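Side-chain contacts in endonuclease III (Geobacillus stearothermophilus, PDB 1ORN), which probably excises damaged bases, such as oxidised pyrimidines, from DNA as a [4Fe-4S] cluster-containing glycosylase of base excision repair that forms a covalent intermediate with its substrate: residues V71-E74 against E75-D79; V145-V148 against S149-G153; R183-F186 against F187-H191. One frame throughout, in Å; residues are numbered along the deposited sequence.

How the interactions relate
Interactions 1, 2 and 3 follow one another along the chain, on helices 73-79, 143-152 and 177-191. Interaction 1 stands apart: its centre is about 38 Å from that of interaction 2 and about 34 Å from that of interaction 3, on the opposite side of the chain's centre from both. Interactions 2 and 3 have centres about 11 Å apart and touch where their two helices pack: Arg-147 NH2 lies 2.9 Å from Gly-188 O, and Val-148 CG2 meets Gly-188 CA at 3.6 Å. Both helices contribute to the iron-sulfur pocket and each sends an arginine to a DNA phosphate, so this helix pair takes part in both cluster and DNA contacts, the Arg-147 bond being weak.

Interaction 1: V71-E74 against E75-D79; sequences VPLE and ELEQD
Glu-75 reaches back from the first turn of helix 73-79 to lay its carboxylate beside Val-71 and Pro-72, the two residues that lead into the helix. With CG anti to the backbone N (chi1 -177°) and the rest of the chain extended, OE2 arrives 3.2 Å from Pro-72 CD and 3.5 Å from Val-71 CB, a van der Waals approach to the carbons of the two residues. OE1 forms a salt bridge with Lys-61, which also pairs with Asp-79 one turn on.

The close-packed side is completed by Val-71 CG2, 4.2 Å from Leu-76 CB, and by Glu-77, whose CG rides over Leu-73 O at 3.2 Å and whose OE1 stops 3.9 Å from Leu-73 CG. Val-71 and Leu-76 both rest on Tyr-62, while Leu-73 and Glu-77 touch Ala-90 of helix 86-103. Pro-72 is the N-cap residue; its carbonyl O receives Glu-75 N at 3.0 Å from above the carbonyl plane and, weakly, Leu-76 N. Next along, Glu-77 N bonds to Leu-73 O at 3.0 Å.

The solvent side, with Glu-74 and Gln-78, is looser and more exposed. Glu-74 folds back at chi2 (65°), leaving its OE2 5.4 Å from Glu-77 OE1, while Gln-78 N makes a weak bond to Glu-74 O.

Three glutamates in the first turn and a half place negative charge near the N-terminal end of the helix, where the helix dipole would probably favour it; Lys-61 offsets part of that charge on the Glu-75 side.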
loop_
_atom_site.group_PDB
_atom_site.type_symbol
_atom_site.label_atom_id
_atom_site.label_comp_id
_atom_site.label_asym_id
_atom_site.label_seq_id
_atom_site.Cartn_x
_atom_site.Cartn_y
_atom_site.Cartn_z
ATOM N N VAL C 71 -7.372 -23.942 -12.114
ATOM C CA VAL C 71 -7.325 -23.562 -13.520
ATOM C C VAL C 71 -5.894 -23.554 -14.034
ATOM O O VAL C 71 -4.943 -23.474 -13.253
ATOM C CB VAL C 71 -7.938 -22.160 -13.745
ATOM C CG1 VAL C 71 -9.380 -22.139 -13.247
ATOM C CG2 VAL C 71 -7.106 -21.097 -13.028
ATOM N N PRO C 72 -5.717 -23.672 -15.359
ATOM C CA PRO C 72 -4.359 -23.662 -15.904
ATOM C C PRO C 72 -3.769 -22.271 -15.705
ATOM O O PRO C 72 -4.498 -21.283 -15.697
ATOM C CB PRO C 72 -4.576 -23.992 -17.379
ATOM C CG PRO C 72 -5.816 -24.837 -17.357
ATOM C CD PRO C 72 -6.690 -24.081 -16.388
ATOM N N LEU C 73 -2.454 -22.196 -15.542
ATOM C CA LEU C 73 -1.798 -20.911 -15.344
ATOM C C LEU C 73 -2.157 -19.923 -16.458
ATOM O O LEU C 73 -2.419 -18.745 -16.201
ATOM C CB LEU C 73 -0.280 -21.109 -15.279
ATOM C CG LEU C 73 0.572 -19.876 -14.972
ATOM C CD1 LEU C 73 0.125 -19.263 -13.653
ATOM C CD2 LEU C 73 2.040 -20.267 -14.904
ATOM N N GLU C 74 -2.184 -20.412 -17.694
ATOM C CA GLU C 74 -2.501 -19.578 -18.851
ATOM C C GLU C 74 -3.874 -18.924 -18.754
ATOM O O GLU C 74 -4.076 -17.812 -19.245
ATOM C CB GLU C 74 -2.430 -20.406 -20.138
ATOM C CG GLU C 74 -1.103 -21.116 -20.364
ATOM C CD GLU C 74 -0.825 -22.186 -19.320
ATOM O OE1 GLU C 74 -1.703 -23.048 -19.103
ATOM O OE2 GLU C 74 0.273 -22.164 -18.721
ATOM N N GLU C 75 -4.820 -19.617 -18.127
ATOM C CA GLU C 75 -6.170 -19.092 -17.983
ATOM C C GLU C 75 -6.221 -17.942 -16.983
ATOM O O GLU C 75 -6.857 -16.917 -17.237
ATOM C CB GLU C 75 -7.128 -20.205 -17.545
ATOM C CG GLU C 75 -8.590 -19.772 -17.442
ATOM C CD GLU C 75 -9.527 -20.929 -17.136
ATOM O OE1 GLU C 75 -10.740 -20.684 -16.952
ATOM O OE2 GLU C 75 -9.052 -22.084 -17.081
ATOM N N LEU C 76 -5.560 -18.116 -15.843
ATOM C CA LEU C 76 -5.544 -17.069 -14.828
ATOM C C LEU C 76 -4.797 -15.847 -15.371
ATOM O O LEU C 76 -5.169 -14.704 -15.094
ATOM C CB LEU C 76 -4.880 -17.579 -13.542
ATOM C CG LEU C 76 -4.781 -16.563 -12.396
ATOM C CD1 LEU C 76 -6.182 -16.096 -11.989
ATOM C CD2 LEU C 76 -4.066 -17.188 -11.210
ATOM N N GLU C 77 -3.748 -16.090 -16.151
ATOM C CA GLU C 77 -2.975 -14.998 -16.735
ATOM C C GLU C 77 -3.885 -14.065 -17.525
ATOM O O GLU C 77 -3.809 -12.846 -17.390
ATOM C CB GLU C 77 -1.879 -15.537 -17.661
ATOM C CG GLU C 77 -0.677 -16.145 -16.946
ATOM C CD GLU C 77 0.443 -16.536 -17.909
ATOM O OE1 GLU C 77 1.496 -17.017 -17.439
ATOM O OE2 GLU C 77 0.272 -16.359 -19.136
ATOM N N GLN C 78 -4.751 -14.642 -18.351
ATOM C CA GLN C 78 -5.668 -13.839 -19.149
ATOM C C GLN C 78 -6.677 -13.092 -18.285
ATOM O O GLN C 78 -7.017 -11.942 -18.569
ATOM C CB GLN C 78 -6.407 -14.720 -20.164
ATOM C CG GLN C 78 -5.540 -15.161 -21.332
ATOM C CD GLN C 78 -4.820 -13.993 -21.987
ATOM O OE1 GLN C 78 -5.447 -13.016 -22.405
ATOM N NE2 GLN C 78 -3.496 -14.086 -22.074
ATOM N N ASP C 79 -7.144 -13.744 -17.227
ATOM C CA ASP C 79 -8.120 -13.139 -16.327
ATOM C C ASP C 79 -7.612 -11.875 -15.631
ATOM O O ASP C 79 -8.409 -11.013 -15.260
ATOM C CB ASP C 79 -8.571 -14.167 -15.284
ATOM C CG ASP C 79 -9.555 -15.176 -15.851
ATOM O OD1 ASP C 79 -9.786 -16.218 -15.203
ATOM O OD2 ASP C 79 -10.105 -14.917 -16.942
#

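Interaction 2: V145-V148 against S149-G153; sequences VERV and SKRLG. With SF4 (iron/sulfur cluster), chain F; nucleotides of chain B.
Glu-146 and Lys-150, one helical turn apart, form a salt bridge in which NZ meets OE1 at 2.8 Å on the anti lone pair, away from the other carboxylate oxygen. Both chains are extended and cross at a slant, bringing Glu-146 CG against Lys-150 CD and CE. The backbone carbonyls of Trp-157 and Asp-159 also accept from NZ, so three acceptors hold the buried ammonium.

Val-145 O is gripped twice by Ser-149: OG approaches at 2.9 Å and the backbone N at 3.0 Å, from opposite faces of the carbonyl plane. Because OG lies beside its own backbone N (chi1 -70°), the hydroxyl turns back along the helix and is satisfied within it.

Arg-147 and Arg-151 run side by side. Arg-147 CD sits 3.6 Å over the centre of the Arg-151 guanidinium, and a bend at chi3 (67°) carries its own guanidinium away, with the two planes 65° apart. Arg-147 NH1 makes a weak bond of 2.8 Å to OP1 of DA6 of chain B, and NH2 bonds to His-144 and Cys-192 O. The carbonyls of Lys-193 and Ala-194 hold the Arg-151 guanidinium in place beside the Arg-147 chain.

Farther along, Val-148 CG1 packs on Leu-152 CD2 at 4.0 Å, and Leu-152 CD1 reaches sulfur S3 of the iron-sulfur cluster at 3.5 Å; Arg-151 and Leu-152 both line the cluster pocket. Helix 143-152, part of the HhH-GPD glycosylase fold, thus lies among three others: helix 177-191 packs on Val-145, Val-148 and Ser-149, helix 161-171 on Val-145, Glu-146 and Ser-149, and helix 7-20 on Val-148 and Leu-152.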
loop_
_atom_site.group_PDB
_atom_site.type_symbol
_atom_site.label_atom_id
_atom_site.label_comp_id
_atom_site.label_asym_id
_atom_site.label_seq_id
_atom_site.Cartn_x
_atom_site.Cartn_y
_atom_site.Cartn_z
ATOM N N VAL C 145 3.889 7.022 0.013
ATOM C CA VAL C 145 4.423 7.270 1.341
ATOM C C VAL C 145 5.898 7.628 1.259
ATOM O O VAL C 145 6.344 8.582 1.896
ATOM C CB VAL C 145 4.240 6.050 2.257
ATOM C CG1 VAL C 145 4.938 6.290 3.596
ATOM C CG2 VAL C 145 2.751 5.791 2.474
ATOM N N GLU C 146 6.650 6.884 0.455
ATOM C CA GLU C 146 8.079 7.160 0.318
ATOM C C GLU C 146 8.332 8.547 -0.274
ATOM O O GLU C 146 9.130 9.328 0.259
ATOM C CB GLU C 146 8.750 6.109 -0.564
ATOM C CG GLU C 146 10.251 6.329 -0.711
ATOM C CD GLU C 146 10.924 5.339 -1.651
ATOM O OE1 GLU C 146 12.175 5.309 -1.670
ATOM O OE2 GLU C 146 10.216 4.601 -2.374
ATOM N N ARG C 147 7.663 8.846 -1.384
ATOM C CA ARG C 147 7.831 10.141 -2.040
ATOM C C ARG C 147 7.484 11.309 -1.116
ATOM O O ARG C 147 8.232 12.285 -1.024
ATOM C CB ARG C 147 6.965 10.218 -3.305
ATOM C CG ARG C 147 7.190 11.499 -4.106
ATOM C CD ARG C 147 6.340 11.533 -5.367
ATOM N NE ARG C 147 4.914 11.619 -5.064
ATOM C CZ ARG C 147 4.044 10.622 -5.216
ATOM N NH1 ARG C 147 4.443 9.441 -5.675
ATOM N NH2 ARG C 147 2.769 10.808 -4.897
ATOM N N VAL C 148 6.343 11.219 -0.442
ATOM C CA VAL C 148 5.920 12.280 0.463
ATOM C C VAL C 148 6.924 12.455 1.595
ATOM O O VAL C 148 7.284 13.579 1.940
ATOM C CB VAL C 148 4.519 11.988 1.047
ATOM C CG1 VAL C 148 4.200 12.948 2.188
ATOM C CG2 VAL C 148 3.474 12.119 -0.057
ATOM N N SER C 149 7.392 11.341 2.152
ATOM C CA SER C 149 8.357 11.388 3.248
ATOM C C SER C 149 9.656 12.079 2.849
ATOM O O SER C 149 10.185 12.920 3.593
ATOM C CB SER C 149 8.663 9.967 3.740
ATOM O OG SER C 149 7.544 9.401 4.404
ATOM N N LYS C 150 10.165 11.728 1.674
ATOM C CA LYS C 150 11.413 12.301 1.196
ATOM C C LYS C 150 11.299 13.752 0.746
ATOM O O LYS C 150 12.216 14.541 0.964
ATOM C CB LYS C 150 11.987 11.413 0.094
ATOM C CG LYS C 150 12.456 10.072 0.672
ATOM C CD LYS C 150 12.990 9.120 -0.365
ATOM C CE LYS C 150 13.613 7.903 0.320
ATOM N NZ LYS C 150 14.182 6.954 -0.670
ATOM N N ARG C 151 10.179 14.120 0.140
ATOM C CA ARG C 151 10.011 15.508 -0.292
ATOM C C ARG C 151 9.905 16.448 0.903
ATOM O O ARG C 151 10.525 17.514 0.926
ATOM C CB ARG C 151 8.762 15.653 -1.159
ATOM C CG ARG C 151 8.913 15.113 -2.561
ATOM C CD ARG C 151 7.647 15.354 -3.356
ATOM N NE ARG C 151 7.836 15.069 -4.775
ATOM C CZ ARG C 151 6.854 15.062 -5.671
ATOM N NH1 ARG C 151 5.605 15.322 -5.300
ATOM N NH2 ARG C 151 7.124 14.801 -6.939
ATOM N N LEU C 152 9.122 16.047 1.897
ATOM C CA LEU C 152 8.911 16.854 3.095
ATOM C C LEU C 152 10.119 16.899 4.029
ATOM O O LEU C 152 10.261 17.825 4.831
ATOM C CB LEU C 152 7.693 16.328 3.853
ATOM C CG LEU C 152 6.481 17.236 4.086
ATOM C CD1 LEU C 152 6.495 18.463 3.175
ATOM C CD2 LEU C 152 5.232 16.397 3.870
ATOM N N GLY C 153 10.990 15.903 3.935
ATOM C CA GLY C 153 12.155 15.885 4.797
ATOM C C GLY C 153 11.974 15.048 6.046
ATOM O O GLY C 153 12.647 15.267 7.049
HETATM FE FE1 SF4 F . 3.339 20.341 -0.504
HETATM FE FE2 SF4 F . 4.399 18.120 -1.753
HETATM FE FE3 SF4 F . 4.691 20.579 -2.769
HETATM FE FE4 SF4 F . 5.960 19.874 -0.484
HETATM S S1 SF4 F . 6.379 19.028 -2.573
HETATM S S2 SF4 F . 5.015 21.803 -0.964
HETATM S S3 SF4 F . 4.455 18.474 0.374
HETATM S S4 SF4 F . 2.763 19.515 -2.598
ATOM P P DA B 6 3.470 7.266 -8.718
ATOM O OP1 DA B 6 2.950 8.260 -7.748
ATOM O OP2 DA B 6 4.771 6.596 -8.462
ATOM O "O5'" DA B 6 2.344 6.159 -8.936
ATOM C "C5'" DA B 6 1.010 6.554 -9.261
ATOM C "C4'" DA B 6 0.145 5.347 -9.542
ATOM O "O4'" DA B 6 0.556 4.706 -10.772
ATOM C "C3'" DA B 6 0.156 4.258 -8.468
ATOM O "O3'" DA B 6 -1.167 3.745 -8.325
ATOM C "C2'" DA B 6 1.041 3.182 -9.074
ATOM C "C1'" DA B 6 0.709 3.313 -10.552
ATOM N N9 DA B 6 1.734 2.834 -11.477
ATOM C C8 DA B 6 3.096 2.976 -11.375
ATOM N N7 DA B 6 3.756 2.470 -12.386
ATOM C C5 DA B 6 2.765 1.955 -13.209
ATOM C C6 DA B 6 2.811 1.292 -14.449
ATOM N N6 DA B 6 3.944 1.031 -15.112
ATOM N N1 DA B 6 1.639 0.904 -14.996
ATOM C C2 DA B 6 0.505 1.170 -14.338
ATOM N N3 DA B 6 0.332 1.788 -13.173
ATOM C C4 DA B 6 1.515 2.161 -12.653
#

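Interaction 3: R183-F186 against F187-H191; sequences RMIF and FGRYH
In the [4Fe-4S] cluster site of this HhH-GPD superfamily DNA glycosylase, helix 177-191 supplies Phe-187 to the pocket and leads toward the cysteine-bearing loop. Its C-terminal half carries two pairs of side chains one turn apart, Phe-186 with Tyr-190 and Ile-185 with Arg-189. The aromatic pair is a T-shaped (edge-to-face) contact: the Tyr-190 edge turns toward the Phe-186 face, the ring centroids are 5.2 Å apart and the planes meet at 63°. Tyr-190 CE2 does the touching, 3.8 Å from Phe-186 CD2 and toward the rim of the ring rather than over its middle. Tyr-190 CG lies beside the backbone N (chi1 -59°), which sends the ring back along the helix to Phe-186.

Arg-189 runs alongside Ile-185 and bends at chi3 (-67°), placing one face of its guanidinium against the Ile-185 CG2 methyl; CZ is 3.6 Å from CG2. The aliphatic part serves Tyr-190 too, since Arg-189 CG sits over the centre of that ring. At the polar end, NH2 donates to a phosphate of the bound DNA. Glu-27, which touches Phe-186, forms a salt bridge with Arg-189 NH1 and a hydrogen bond with Tyr-190 OH, and so probably helps to orient the arginine toward the backbone of the DNA.

Phe-187 points its ring another way, toward Met-17 and Met-20 of helix 7-20 and the cluster it touches. The helix widens into a pi-type turn over 187-191, yet Tyr-190 N still bonds to Phe-186 O at 2.8 Å, and His-191 N reaches Phe-187 O at 2.9 Å.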
loop_
_atom_site.group_PDB
_atom_site.type_symbol
_atom_site.label_atom_id
_atom_site.label_comp_id
_atom_site.label_asym_id
_atom_site.label_seq_id
_atom_site.Cartn_x
_atom_site.Cartn_y
_atom_site.Cartn_z
ATOM N N ARG C 183 -3.685 8.459 5.347
ATOM C CA ARG C 183 -3.675 9.900 5.125
ATOM C C ARG C 183 -2.482 10.298 4.260
ATOM O O ARG C 183 -2.595 11.171 3.399
ATOM C CB ARG C 183 -3.636 10.644 6.462
ATOM C CG ARG C 183 -4.922 10.522 7.272
ATOM C CD ARG C 183 -4.736 11.083 8.675
ATOM N NE ARG C 183 -5.947 10.976 9.488
ATOM C CZ ARG C 183 -5.969 11.097 10.814
ATOM N NH1 ARG C 183 -4.845 11.328 11.478
ATOM N NH2 ARG C 183 -7.110 10.975 11.478
ATOM N N MET C 184 -1.339 9.650 4.480
ATOM C CA MET C 184 -0.151 9.947 3.691
ATOM C C MET C 184 -0.329 9.509 2.244
ATOM O O MET C 184 0.102 10.201 1.321
ATOM C CB MET C 184 1.092 9.272 4.293
ATOM C CG MET C 184 1.595 9.937 5.572
ATOM S SD MET C 184 3.201 9.276 6.114
ATOM C CE MET C 184 4.263 9.963 4.853
ATOM N N ILE C 185 -0.971 8.363 2.042
ATOM C CA ILE C 185 -1.205 7.861 0.695
ATOM C C ILE C 185 -2.124 8.807 -0.070
ATOM O O ILE C 185 -1.894 9.097 -1.239
ATOM C CB ILE C 185 -1.828 6.451 0.718
ATOM C CG1 ILE C 185 -0.767 5.434 1.152
ATOM C CG2 ILE C 185 -2.370 6.093 -0.664
ATOM C CD1 ILE C 185 -1.251 4.009 1.155
ATOM N N PHE C 186 -3.169 9.283 0.592
ATOM C CA PHE C 186 -4.088 10.210 -0.052
ATOM C C PHE C 186 -3.373 11.520 -0.366
ATOM O O PHE C 186 -3.550 12.089 -1.438
ATOM C CB PHE C 186 -5.295 10.474 0.848
ATOM C CG PHE C 186 -6.476 9.581 0.555
ATOM C CD1 PHE C 186 -6.341 8.195 0.556
ATOM C CD2 PHE C 186 -7.730 10.131 0.284
ATOM C CE1 PHE C 186 -7.434 7.369 0.290
ATOM C CE2 PHE C 186 -8.828 9.315 0.017
ATOM C CZ PHE C 186 -8.682 7.934 0.021
ATOM N N PHE C 187 -2.559 11.987 0.573
ATOM C CA PHE C 187 -1.825 13.235 0.381
ATOM C C PHE C 187 -0.970 13.132 -0.879
ATOM O O PHE C 187 -0.954 14.036 -1.704
ATOM C CB PHE C 187 -0.944 13.514 1.604
ATOM C CG PHE C 187 -0.241 14.841 1.562
ATOM C CD1 PHE C 187 -0.931 16.019 1.831
ATOM C CD2 PHE C 187 1.116 14.916 1.253
ATOM C CE1 PHE C 187 -0.277 17.254 1.794
ATOM C CE2 PHE C 187 1.776 16.142 1.212
ATOM C CZ PHE C 187 1.075 17.314 1.484
ATOM N N GLY C 188 -0.264 12.015 -1.033
ATOM C CA GLY C 188 0.572 11.843 -2.209
ATOM C C GLY C 188 -0.215 11.550 -3.478
ATOM O O GLY C 188 0.136 12.019 -4.564
ATOM N N ARG C 189 -1.287 10.776 -3.352
ATOM C CA ARG C 189 -2.083 10.413 -4.521
ATOM C C ARG C 189 -2.856 11.584 -5.115
ATOM O O ARG C 189 -2.892 11.764 -6.335
ATOM C CB ARG C 189 -3.069 9.296 -4.156
ATOM C CG ARG C 189 -3.948 8.819 -5.314
ATOM C CD ARG C 189 -4.779 7.609 -4.897
ATOM N NE ARG C 189 -3.927 6.449 -4.643
ATOM C CZ ARG C 189 -4.194 5.498 -3.755
ATOM N NH1 ARG C 189 -5.296 5.555 -3.021
ATOM N NH2 ARG C 189 -3.356 4.482 -3.600
ATOM N N TYR C 190 -3.440 12.395 -4.245
ATOM C CA TYR C 190 -4.268 13.512 -4.682
ATOM C C TYR C 190 -3.711 14.924 -4.543
ATOM O O TYR C 190 -4.276 15.862 -5.106
ATOM C CB TYR C 190 -5.601 13.438 -3.950
ATOM C CG TYR C 190 -6.337 12.147 -4.198
ATOM C CD1 TYR C 190 -6.881 11.864 -5.452
ATOM C CD2 TYR C 190 -6.476 11.199 -3.186
ATOM C CE1 TYR C 190 -7.547 10.660 -5.693
ATOM C CE2 TYR C 190 -7.137 9.992 -3.417
ATOM C CZ TYR C 190 -7.668 9.730 -4.672
ATOM O OH TYR C 190 -8.309 8.530 -4.911
ATOM N N HIS C 191 -2.619 15.086 -3.812
ATOM C CA HIS C 191 -2.060 16.421 -3.609
ATOM C C HIS C 191 -0.585 16.518 -3.996
ATOM O O HIS C 191 -0.229 17.213 -4.946
ATOM C CB HIS C 191 -2.238 16.821 -2.145
ATOM C CG HIS C 191 -1.927 18.257 -1.867
ATOM N ND1 HIS C 191 -2.683 19.293 -2.375
ATOM C CD2 HIS C 191 -0.951 18.830 -1.123
ATOM C CE1 HIS C 191 -2.187 20.443 -1.951
ATOM N NE2 HIS C 191 -1.137 20.190 -1.190
#